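PDB 4HDE: SCO1/SenC family lipoprotein from Bacillus anthracis, which probably serves, as a thioredoxin-fold member of the SCO1/SenC family, in copper delivery or thiol redox chemistry during cytochrome c oxidase assembly. Local coordinates for residues Leu8-Glu13 with Ser136-Asp141; Ser75-Leu80 with Gly129-Gly134; Tyr106-Ile111 with Ser121-Pro126. One frame throughout, in Å; residues are numbered along the deposited sequence.

All three contacts lie on a thioredoxin-like framework, and none has a direct hydrogen bond between its two segments. Interaction 1 is partly buried and joins the N-terminal segment to strand 136-140 through aromatic and aliphatic packing. Interaction 2 is the most buried: valines and a histidine pack tightly, while a water and an aspartate serve its polar end. Interaction 3, centred about 7 Å from interaction 2, sets the start of helix 108-119 against the chain that follows that helix; it is partly buried, with loose aliphatic packing. These two neighbours share a salt bridge, Asp-77 to Lys-125, and a probable hydrogen bond from Tyr-106 to Ser-75. Interaction 1 touches interaction 3 where Tyr-138 packs on Ser-121.

Interaction 1: Leu8-Glu13 with Ser136-Asp141; sequences LNWDLE and SFYLID
Trp-10 and Tyr-138 meet at one corner of each ring: CZ3 of Trp-10 sits 3.8 Å from CE1 of Tyr-138, with Tyr-138 CD1 next at 4.1 Å. The two side chains pass each other at a slant, so this is local carbon-to-carbon packing rather than a ring stack. The indole is carried there by a first torsion that sets CG opposite the carbonyl carbon (chi1 -66°); its six-membered ring then reaches toward the strand although CB does not point that way. Leu-8 lies on one face of the same indole, its CD1 about 3.9 Å above the plane and toward the rim.

Further along, Leu-12 offers a single methyl to Ile-140. Its CD1 is 3.9 Å from CG2 of Ile-140 and 4.0 Å from CG1, so it touches both branches of the isoleucine, again at a slant. Leu-12 was modelled in two conformers, and its contact with Ile-140 is therefore certain for this conformer alone.

Strand 136-140 lies inside the five-stranded mixed sheet of a thioredoxin-like fold, between strands 35-40 and 146-151, with Tyr-138 and Ile-140 directed to the same side. The 8-13 segment borders the outer strand 146-151, where Asn-9 and Trp-10 together face Val-146 in a G1 beta bulge; Asn-9 takes the positive phi (55°) of that motif. Phe-119 meets the Tyr-138 ring edge-to-face, while Leu-12 and Ile-140 both also rest on Trp-35. Asp-11 takes no part in the packing; its OD1 forms a salt bridge with Lys-145.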
loop_
_atom_site.group_PDB
_atom_site.type_symbol
_atom_site.label_atom_id
_atom_site.label_comp_id
_atom_site.label_asym_id
_atom_site.label_seq_id
_atom_site.Cartn_x
_atom_site.Cartn_y
_atom_site.Cartn_z
ATOM N N LEU A 8 12.555 5.772 9.335
ATOM C CA LEU A 8 12.800 4.348 9.535
ATOM C C LEU A 8 14.025 3.844 8.766
ATOM O O LEU A 8 14.751 2.976 9.249
ATOM C CB LEU A 8 11.567 3.542 9.125
ATOM C CG LEU A 8 10.293 3.785 9.940
ATOM C CD1 LEU A 8 9.104 3.122 9.263
ATOM C CD2 LEU A 8 10.452 3.283 11.374
ATOM N N ASN A 9 14.238 4.375 7.565
ATOM C CA ASN A 9 15.330 3.931 6.698
ATOM C C ASN A 9 15.325 2.429 6.430
ATOM O O ASN A 9 16.382 1.801 6.452
ATOM C CB ASN A 9 16.699 4.301 7.291
ATOM C CG ASN A 9 16.856 5.790 7.541
ATOM O OD1 ASN A 9 17.267 6.207 8.629
ATOM N ND2 ASN A 9 16.542 6.597 6.539
ATOM N N TRP A 10 14.163 1.840 6.182
ATOM C CA TRP A 10 14.122 0.407 5.878
ATOM C C TRP A 10 14.413 0.123 4.412
ATOM O O TRP A 10 13.843 0.763 3.521
ATOM C CB TRP A 10 12.754 -0.181 6.178
ATOM C CG TRP A 10 12.321 -0.201 7.610
ATOM C CD1 TRP A 10 13.071 0.058 8.723
ATOM C CD2 TRP A 10 11.006 -0.502 8.071
ATOM N NE1 TRP A 10 12.293 -0.075 9.853
ATOM C CE2 TRP A 10 11.018 -0.412 9.474
ATOM C CE3 TRP A 10 9.811 -0.842 7.427
ATOM C CZ2 TRP A 10 9.882 -0.657 10.248
ATOM C CZ3 TRP A 10 8.689 -1.083 8.197
ATOM C CH2 TRP A 10 8.729 -0.983 9.589
ATOM N N ASP A 11 15.309 -0.824 4.165
ATOM C CA ASP A 11 15.579 -1.293 2.812
ATOM C C ASP A 11 14.376 -2.033 2.228
ATOM O O ASP A 11 13.692 -2.773 2.929
ATOM C CB ASP A 11 16.781 -2.241 2.809
ATOM C CG ASP A 11 18.092 -1.554 3.157
ATOM O OD1 ASP A 11 18.260 -0.352 2.852
ATOM O OD2 ASP A 11 18.970 -2.238 3.727
ATOM N N LEU A 12 14.140 -1.828 0.935
ATOM C CA LEU A 12 13.104 -2.551 0.206
ATOM C C LEU A 12 13.710 -3.293 -0.958
ATOM O O LEU A 12 14.459 -2.725 -1.754
ATOM C CB LEU A 12 12.069 -1.590 -0.361
ATOM C CG LEU A 12 11.123 -0.921 0.614
ATOM C CD1 LEU A 12 10.093 -0.139 -0.179
ATOM C CD2 LEU A 12 10.456 -1.960 1.499
ATOM N N GLU A 13 13.387 -4.572 -1.065
ATOM C CA GLU A 13 13.856 -5.353 -2.199
ATOM C C GLU A 13 13.184 -4.888 -3.485
ATOM O O GLU A 13 12.104 -4.292 -3.466
ATOM C CB GLU A 13 13.567 -6.829 -1.980
ATOM C CG GLU A 13 12.121 -7.195 -2.210
ATOM C CD GLU A 13 11.819 -8.631 -1.850
ATOM O OE1 GLU A 13 11.450 -9.408 -2.758
ATOM O OE2 GLU A 13 11.944 -8.980 -0.661
ATOM N N SER A 136 -0.946 -1.021 8.887
ATOM C CA SER A 136 -0.298 0.288 8.759
ATOM C C SER A 136 -0.294 0.810 7.327
ATOM O O SER A 136 -0.439 0.049 6.366
ATOM C CB SER A 136 1.152 0.220 9.243
ATOM O OG SER A 136 1.225 -0.116 10.615
ATOM N N PHE A 137 -0.116 2.122 7.197
ATOM C CA PHE A 137 0.286 2.737 5.938
ATOM C C PHE A 137 1.779 3.066 6.061
ATOM O O PHE A 137 2.221 3.538 7.104
ATOM C CB PHE A 137 -0.464 4.050 5.689
ATOM C CG PHE A 137 -1.949 3.904 5.412
ATOM C CD1 PHE A 137 -2.541 2.667 5.143
ATOM C CD2 PHE A 137 -2.746 5.045 5.381
ATOM C CE1 PHE A 137 -3.912 2.578 4.889
ATOM C CE2 PHE A 137 -4.105 4.965 5.127
ATOM C CZ PHE A 137 -4.688 3.738 4.874
ATOM N N TYR A 138 2.535 2.842 4.997
ATOM C CA TYR A 138 3.969 3.110 4.980
ATOM C C TYR A 138 4.313 4.141 3.926
ATOM O O TYR A 138 3.880 4.025 2.782
ATOM C CB TYR A 138 4.738 1.823 4.675
ATOM C CG TYR A 138 4.455 0.710 5.645
ATOM C CD1 TYR A 138 5.201 0.564 6.807
ATOM C CD2 TYR A 138 3.439 -0.197 5.402
ATOM C CE1 TYR A 138 4.937 -0.468 7.698
ATOM C CE2 TYR A 138 3.166 -1.222 6.286
ATOM C CZ TYR A 138 3.913 -1.350 7.425
ATOM O OH TYR A 138 3.638 -2.379 8.300
ATOM N N LEU A 139 5.106 5.135 4.308
ATOM C CA LEU A 139 5.571 6.162 3.384
ATOM C C LEU A 139 6.978 5.813 2.923
ATOM O O LEU A 139 7.887 5.669 3.744
ATOM C CB LEU A 139 5.555 7.539 4.052
ATOM C CG LEU A 139 6.021 8.718 3.200
ATOM C CD1 LEU A 139 5.075 8.938 2.038
ATOM C CD2 LEU A 139 6.122 9.972 4.062
ATOM N N ILE A 140 7.147 5.701 1.608
ATOM C CA ILE A 140 8.412 5.313 0.993
ATOM C C ILE A 140 8.929 6.483 0.158
ATOM O O ILE A 140 8.170 7.107 -0.588
ATOM C CB ILE A 140 8.236 4.045 0.122
ATOM C CG1 ILE A 140 7.806 2.864 0.997
ATOM C CG2 ILE A 140 9.517 3.670 -0.576
ATOM C CD1 ILE A 140 6.375 2.440 0.813
ATOM N N ASP A 141 10.214 6.793 0.294
ATOM C CA ASP A 141 10.764 7.961 -0.397
ATOM C C ASP A 141 11.282 7.637 -1.803
ATOM O O ASP A 141 11.222 6.487 -2.262
ATOM C CB ASP A 141 11.827 8.666 0.457
ATOM C CG ASP A 141 13.147 7.901 0.536
ATOM O OD1 ASP A 141 13.314 6.843 -0.113
ATOM O OD2 ASP A 141 14.047 8.401 1.250
#

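Interaction 2: Ser75-Leu80 with Gly129-Gly134; sequences SVDPDL and GQVIHG
Val-76 and Val-131 make the tight part of this contact. CG2 of Val-76 lies 3.6 Å from CG1 of Val-131. The Val-76 carbonyl oxygen is buried here with no hydrogen-bonding partner in the model, and it is covered by the two Val-131 methyls, CG1 at 3.6 Å and CG2 at 3.8 Å. Val-76 CG2 occupies the crowded position between its own backbone N and carbonyl carbon, which lets it reach His-133 as well: it is 3.9 Å from CD2, and the valine and histidine side chains cross at about a right angle.

The histidine ring is steadied from its far side. His-133 ND1 donates to Gly-134 O (2.9 Å), a bent bond at 142° whose donor stands above the carbonyl plane rather than in it. In SCO1 relatives with this thioredoxin fold, a histidine in the loop ahead of the strand equivalent to 136-140 joins two cysteines of a CxxxC motif in binding copper; His-133, which packs on Cys-48 and Met-51 of helix 48-64, is placed consistently with that role.

Toward Asp-77 the fit slackens. Its CB is 4.0 Å from CG2 of Val-131, and beyond that a water takes over, donating to Asp-77 OD2 (2.8 Å) and to Gly-129 O (2.7 Å) and so bridging the two loops. The other carboxylate oxygen, OD1, pairs with Lys-125. Just upstream, an ST turn, in which Ser-75 OG accepts from Asp-77 N, sets the backbone from which that carboxylate projects.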
loop_
_atom_site.group_PDB
_atom_site.type_symbol
_atom_site.label_atom_id
_atom_site.label_comp_id
_atom_site.label_asym_id
_atom_site.label_seq_id
_atom_site.Cartn_x
_atom_site.Cartn_y
_atom_site.Cartn_z
ATOM N N SER A 75 -1.998 -7.297 -2.206
ATOM C CA SER A 75 -2.907 -8.329 -1.723
ATOM C C SER A 75 -2.167 -9.377 -0.899
ATOM O O SER A 75 -1.124 -9.906 -1.313
ATOM C CB SER A 75 -3.638 -9.031 -2.867
ATOM O OG SER A 75 -4.397 -10.128 -2.356
ATOM N N VAL A 76 -2.717 -9.685 0.273
ATOM C CA VAL A 76 -2.201 -10.776 1.089
ATOM C C VAL A 76 -3.020 -12.049 0.923
ATOM O O VAL A 76 -2.845 -13.000 1.678
ATOM C CB VAL A 76 -2.107 -10.389 2.575
ATOM C CG1 VAL A 76 -1.145 -9.216 2.749
ATOM C CG2 VAL A 76 -3.486 -10.049 3.138
ATOM N N ASP A 77 -3.899 -12.075 -0.070
ATOM C CA ASP A 77 -4.632 -13.294 -0.399
ATOM C C ASP A 77 -4.592 -13.537 -1.908
ATOM O O ASP A 77 -5.629 -13.604 -2.553
ATOM C CB ASP A 77 -6.078 -13.174 0.099
ATOM C CG ASP A 77 -6.818 -14.499 0.108
ATOM O OD1 ASP A 77 -6.165 -15.569 0.100
ATOM O OD2 ASP A 77 -8.063 -14.465 0.143
ATOM N N PRO A 78 -3.386 -13.698 -2.470
ATOM C CA PRO A 78 -3.280 -13.801 -3.928
ATOM C C PRO A 78 -3.918 -15.063 -4.505
ATOM O O PRO A 78 -4.156 -15.106 -5.712
ATOM C CB PRO A 78 -1.760 -13.795 -4.168
ATOM C CG PRO A 78 -1.175 -14.312 -2.865
ATOM C CD PRO A 78 -2.066 -13.712 -1.813
ATOM N N ASP A 79 -4.167 -16.081 -3.682
ATOM C CA ASP A 79 -4.861 -17.277 -4.161
ATOM C C ASP A 79 -6.289 -16.949 -4.592
ATOM O O ASP A 79 -6.852 -17.621 -5.462
ATOM C CB ASP A 79 -4.870 -18.385 -3.091
ATOM C CG ASP A 79 -3.480 -18.906 -2.778
ATOM O OD1 ASP A 79 -2.689 -19.114 -3.725
ATOM O OD2 ASP A 79 -3.179 -19.110 -1.579
ATOM N N LEU A 80 -6.877 -15.922 -3.983
ATOM C CA LEU A 80 -8.233 -15.501 -4.338
ATOM C C LEU A 80 -8.256 -14.183 -5.110
ATOM O O LEU A 80 -9.092 -13.994 -5.993
ATOM C CB LEU A 80 -9.129 -15.391 -3.097
ATOM C CG LEU A 80 -9.620 -16.713 -2.504
ATOM C CD1 LEU A 80 -10.622 -16.426 -1.399
ATOM C CD2 LEU A 80 -10.248 -17.592 -3.575
ATOM N N GLY A 129 -9.851 -18.330 6.489
ATOM C CA GLY A 129 -9.575 -17.536 5.305
ATOM C C GLY A 129 -9.383 -16.055 5.565
ATOM O O GLY A 129 -9.089 -15.299 4.640
ATOM N N GLN A 130 -9.547 -15.624 6.813
ATOM C CA GLN A 130 -9.394 -14.209 7.130
ATOM C C GLN A 130 -7.938 -13.912 7.474
ATOM O O GLN A 130 -7.513 -14.013 8.630
ATOM C CB GLN A 130 -10.346 -13.794 8.256
ATOM C CG GLN A 130 -11.816 -13.791 7.835
ATOM C CD GLN A 130 -12.119 -12.741 6.774
ATOM O OE1 GLN A 130 -12.055 -11.541 7.031
ATOM N NE2 GLN A 130 -12.428 -13.194 5.568
ATOM N N VAL A 131 -7.184 -13.555 6.438
ATOM C CA VAL A 131 -5.742 -13.396 6.514
ATOM C C VAL A 131 -5.318 -12.384 7.561
ATOM O O VAL A 131 -5.844 -11.271 7.622
ATOM C CB VAL A 131 -5.172 -12.978 5.144
ATOM C CG1 VAL A 131 -3.669 -13.011 5.170
ATOM C CG2 VAL A 131 -5.689 -13.889 4.037
ATOM N N ILE A 132 -4.365 -12.790 8.390
ATOM C CA ILE A 132 -3.681 -11.891 9.311
ATOM C C ILE A 132 -2.645 -11.069 8.545
ATOM O O ILE A 132 -1.852 -11.614 7.790
ATOM C CB ILE A 132 -2.965 -12.717 10.396
ATOM C CG1 ILE A 132 -3.997 -13.466 11.251
ATOM C CG2 ILE A 132 -2.052 -11.815 11.233
ATOM C CD1 ILE A 132 -3.426 -14.548 12.186
ATOM N N HIS A 133 -2.651 -9.752 8.734
ATOM C CA HIS A 133 -1.695 -8.882 8.059
ATOM C C HIS A 133 -1.642 -7.553 8.803
ATOM O O HIS A 133 -2.510 -7.272 9.634
ATOM C CB HIS A 133 -2.114 -8.639 6.607
ATOM C CG HIS A 133 -3.441 -7.959 6.484
ATOM N ND1 HIS A 133 -3.574 -6.589 6.390
ATOM C CD2 HIS A 133 -4.698 -8.459 6.474
ATOM C CE1 HIS A 133 -4.856 -6.277 6.320
ATOM N NE2 HIS A 133 -5.560 -7.393 6.370
ATOM N N GLY A 134 -0.632 -6.744 8.505
ATOM C CA GLY A 134 -0.490 -5.460 9.169
ATOM C C GLY A 134 -1.499 -4.442 8.669
ATOM O O GLY A 134 -1.918 -4.491 7.509
HETATM O O HOH W 1 -9.950 -15.429 2.039
#

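Interaction 3: Tyr106-Ile111 with Ser121-Pro126; sequences YSLEDI and SLVDKP
Val-123 is the first residue of 121-126 to meet the start of helix 108-119, and it does so with both methyls. CG1 lies 4.3 Å from Leu-108 CD1, while CG2 lies 4.4 Å from the backbone oxygen of Ile-111, one turn further along the helix. These are easy distances, and Val-123 also packs on Thr-112 and Ser-115 of the same helix and on Val-76 and Val-131.

Asp-124 turns its side chain away from the helix, and its backbone bonds to Ile-132. Lys-125 comes back: its CB is 4.0 Å from CD2 of Leu-108, and the lysine chain runs nearly perpendicular to the leucine. The leucine thus divides its methyls, CD1 to the valine and CD2 to the base of the lysine. From there the lysine runs fully extended, CG opposite the backbone N (chi1 -178°), carrying NZ off to Asp-77.

On the helix side the first turn is fixed by a capping box. Ser-107 OG accepts from Asp-110 N (2.9 Å), and Ser-107 N donates back to Asp-110 OD2 (3.1 Å), which it meets from above the carboxylate plane.

The contact is apolar apart from one long approach of a methyl to the Ile-111 oxygen, with no hydrogen bond across it; direction comes instead from groups at its margins, the capping box at the helix start and the Lys-125 to Asp-77 salt bridge.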
loop_
_atom_site.group_PDB
_atom_site.type_symbol
_atom_site.label_atom_id
_atom_site.label_comp_id
_atom_site.label_asym_id
_atom_site.label_seq_id
_atom_site.Cartn_x
_atom_site.Cartn_y
_atom_site.Cartn_z
ATOM N N TYR A 106 1.542 -13.237 -7.277
ATOM C CA TYR A 106 2.592 -13.992 -6.617
ATOM C C TYR A 106 1.946 -15.044 -5.715
ATOM O O TYR A 106 0.730 -15.080 -5.573
ATOM C CB TYR A 106 3.438 -13.019 -5.788
ATOM C CG TYR A 106 2.628 -11.932 -5.117
ATOM C CD1 TYR A 106 2.685 -10.620 -5.564
ATOM C CD2 TYR A 106 1.800 -12.223 -4.045
ATOM C CE1 TYR A 106 1.944 -9.625 -4.955
ATOM C CE2 TYR A 106 1.043 -11.242 -3.436
ATOM C CZ TYR A 106 1.121 -9.945 -3.891
ATOM O OH TYR A 106 0.392 -8.954 -3.281
ATOM N N SER A 107 2.749 -15.915 -5.118
ATOM C CA SER A 107 2.205 -16.912 -4.197
ATOM C C SER A 107 1.980 -16.335 -2.797
ATOM O O SER A 107 2.513 -15.280 -2.438
ATOM C CB SER A 107 3.138 -18.124 -4.101
ATOM O OG SER A 107 4.330 -17.765 -3.426
ATOM N N LEU A 108 1.196 -17.047 -1.998
ATOM C CA LEU A 108 1.016 -16.651 -0.614
ATOM C C LEU A 108 2.356 -16.701 0.127
ATOM O O LEU A 108 2.674 -15.802 0.904
ATOM C CB LEU A 108 -0.013 -17.552 0.065
ATOM C CG LEU A 108 -0.268 -17.292 1.551
ATOM C CD1 LEU A 108 -0.769 -15.883 1.799
ATOM C CD2 LEU A 108 -1.277 -18.298 2.059
ATOM N N GLU A 109 3.150 -17.737 -0.124
ATOM C CA GLU A 109 4.473 -17.820 0.478
ATOM C C GLU A 109 5.324 -16.593 0.135
ATOM O O GLU A 109 5.984 -16.024 1.005
ATOM C CB GLU A 109 5.190 -19.103 0.064
ATOM C CG GLU A 109 6.563 -19.244 0.688
ATOM C CD GLU A 109 7.163 -20.630 0.504
ATOM O OE1 GLU A 109 6.488 -21.508 -0.076
ATOM O OE2 GLU A 109 8.312 -20.836 0.951
ATOM N N ASP A 110 5.298 -16.192 -1.133
ATOM C CA ASP A 110 6.035 -15.012 -1.608
ATOM C C ASP A 110 5.683 -13.757 -0.820
ATOM O O ASP A 110 6.565 -13.029 -0.349
ATOM C CB ASP A 110 5.740 -14.723 -3.092
ATOM C CG ASP A 110 6.337 -15.745 -4.041
ATOM O OD1 ASP A 110 7.334 -16.414 -3.682
ATOM O OD2 ASP A 110 5.807 -15.854 -5.173
ATOM N N ILE A 111 4.393 -13.474 -0.705
ATOM C CA ILE A 111 3.988 -12.223 -0.074
ATOM C C ILE A 111 4.211 -12.282 1.433
ATOM O O ILE A 111 4.470 -11.259 2.073
ATOM C CB ILE A 111 2.534 -11.811 -0.452
ATOM C CG1 ILE A 111 2.288 -10.330 -0.144
ATOM C CG2 ILE A 111 1.494 -12.717 0.213
ATOM C CD1 ILE A 111 3.166 -9.407 -0.935
ATOM N N SER A 121 6.166 -7.141 8.971
ATOM C CA SER A 121 4.764 -7.427 9.230
ATOM C C SER A 121 4.434 -8.888 8.916
ATOM O O SER A 121 4.744 -9.378 7.827
ATOM C CB SER A 121 3.892 -6.497 8.385
ATOM O OG SER A 121 2.521 -6.635 8.703
ATOM N N LEU A 122 3.801 -9.566 9.864
ATOM C CA LEU A 122 3.420 -10.962 9.699
ATOM C C LEU A 122 2.201 -11.097 8.800
ATOM O O LEU A 122 1.234 -10.351 8.935
ATOM C CB LEU A 122 3.110 -11.592 11.058
ATOM C CG LEU A 122 2.590 -13.031 11.024
ATOM C CD1 LEU A 122 3.689 -13.991 10.603
ATOM C CD2 LEU A 122 2.020 -13.436 12.377
ATOM N N VAL A 123 2.262 -12.049 7.879
ATOM C CA VAL A 123 1.116 -12.454 7.074
ATOM C C VAL A 123 0.885 -13.935 7.325
ATOM O O VAL A 123 1.826 -14.729 7.310
ATOM C CB VAL A 123 1.361 -12.245 5.573
ATOM C CG1 VAL A 123 0.242 -12.865 4.754
ATOM C CG2 VAL A 123 1.476 -10.763 5.264
ATOM N N ASP A 124 -0.361 -14.312 7.587
ATOM C CA ASP A 124 -0.693 -15.720 7.766
ATOM C C ASP A 124 -2.168 -15.917 7.490
ATOM O O ASP A 124 -2.992 -15.140 7.967
ATOM C CB ASP A 124 -0.362 -16.199 9.181
ATOM C CG ASP A 124 -0.656 -17.668 9.370
ATOM O OD1 ASP A 124 0.184 -18.496 8.957
ATOM O OD2 ASP A 124 -1.734 -17.995 9.912
ATOM N N LYS A 125 -2.498 -16.936 6.704
ATOM C CA LYS A 125 -3.886 -17.228 6.358
ATOM C C LYS A 125 -4.415 -18.409 7.161
ATOM O O LYS A 125 -4.087 -19.557 6.877
ATOM C CB LYS A 125 -4.004 -17.511 4.859
ATOM C CG LYS A 125 -5.422 -17.773 4.391
ATOM C CD LYS A 125 -5.529 -17.784 2.867
ATOM C CE LYS A 125 -6.977 -18.000 2.437
ATOM N NZ LYS A 125 -7.153 -17.964 0.953
ATOM N N PRO A 126 -5.241 -18.138 8.178
ATOM C CA PRO A 126 -5.818 -19.219 8.984
ATOM C C PRO A 126 -6.904 -19.999 8.244
ATOM O O PRO A 126 -7.279 -19.623 7.130
ATOM C CB PRO A 126 -6.444 -18.478 10.174
ATOM C CG PRO A 126 -5.758 -17.143 10.207
ATOM C CD PRO A 126 -5.502 -16.814 8.766
#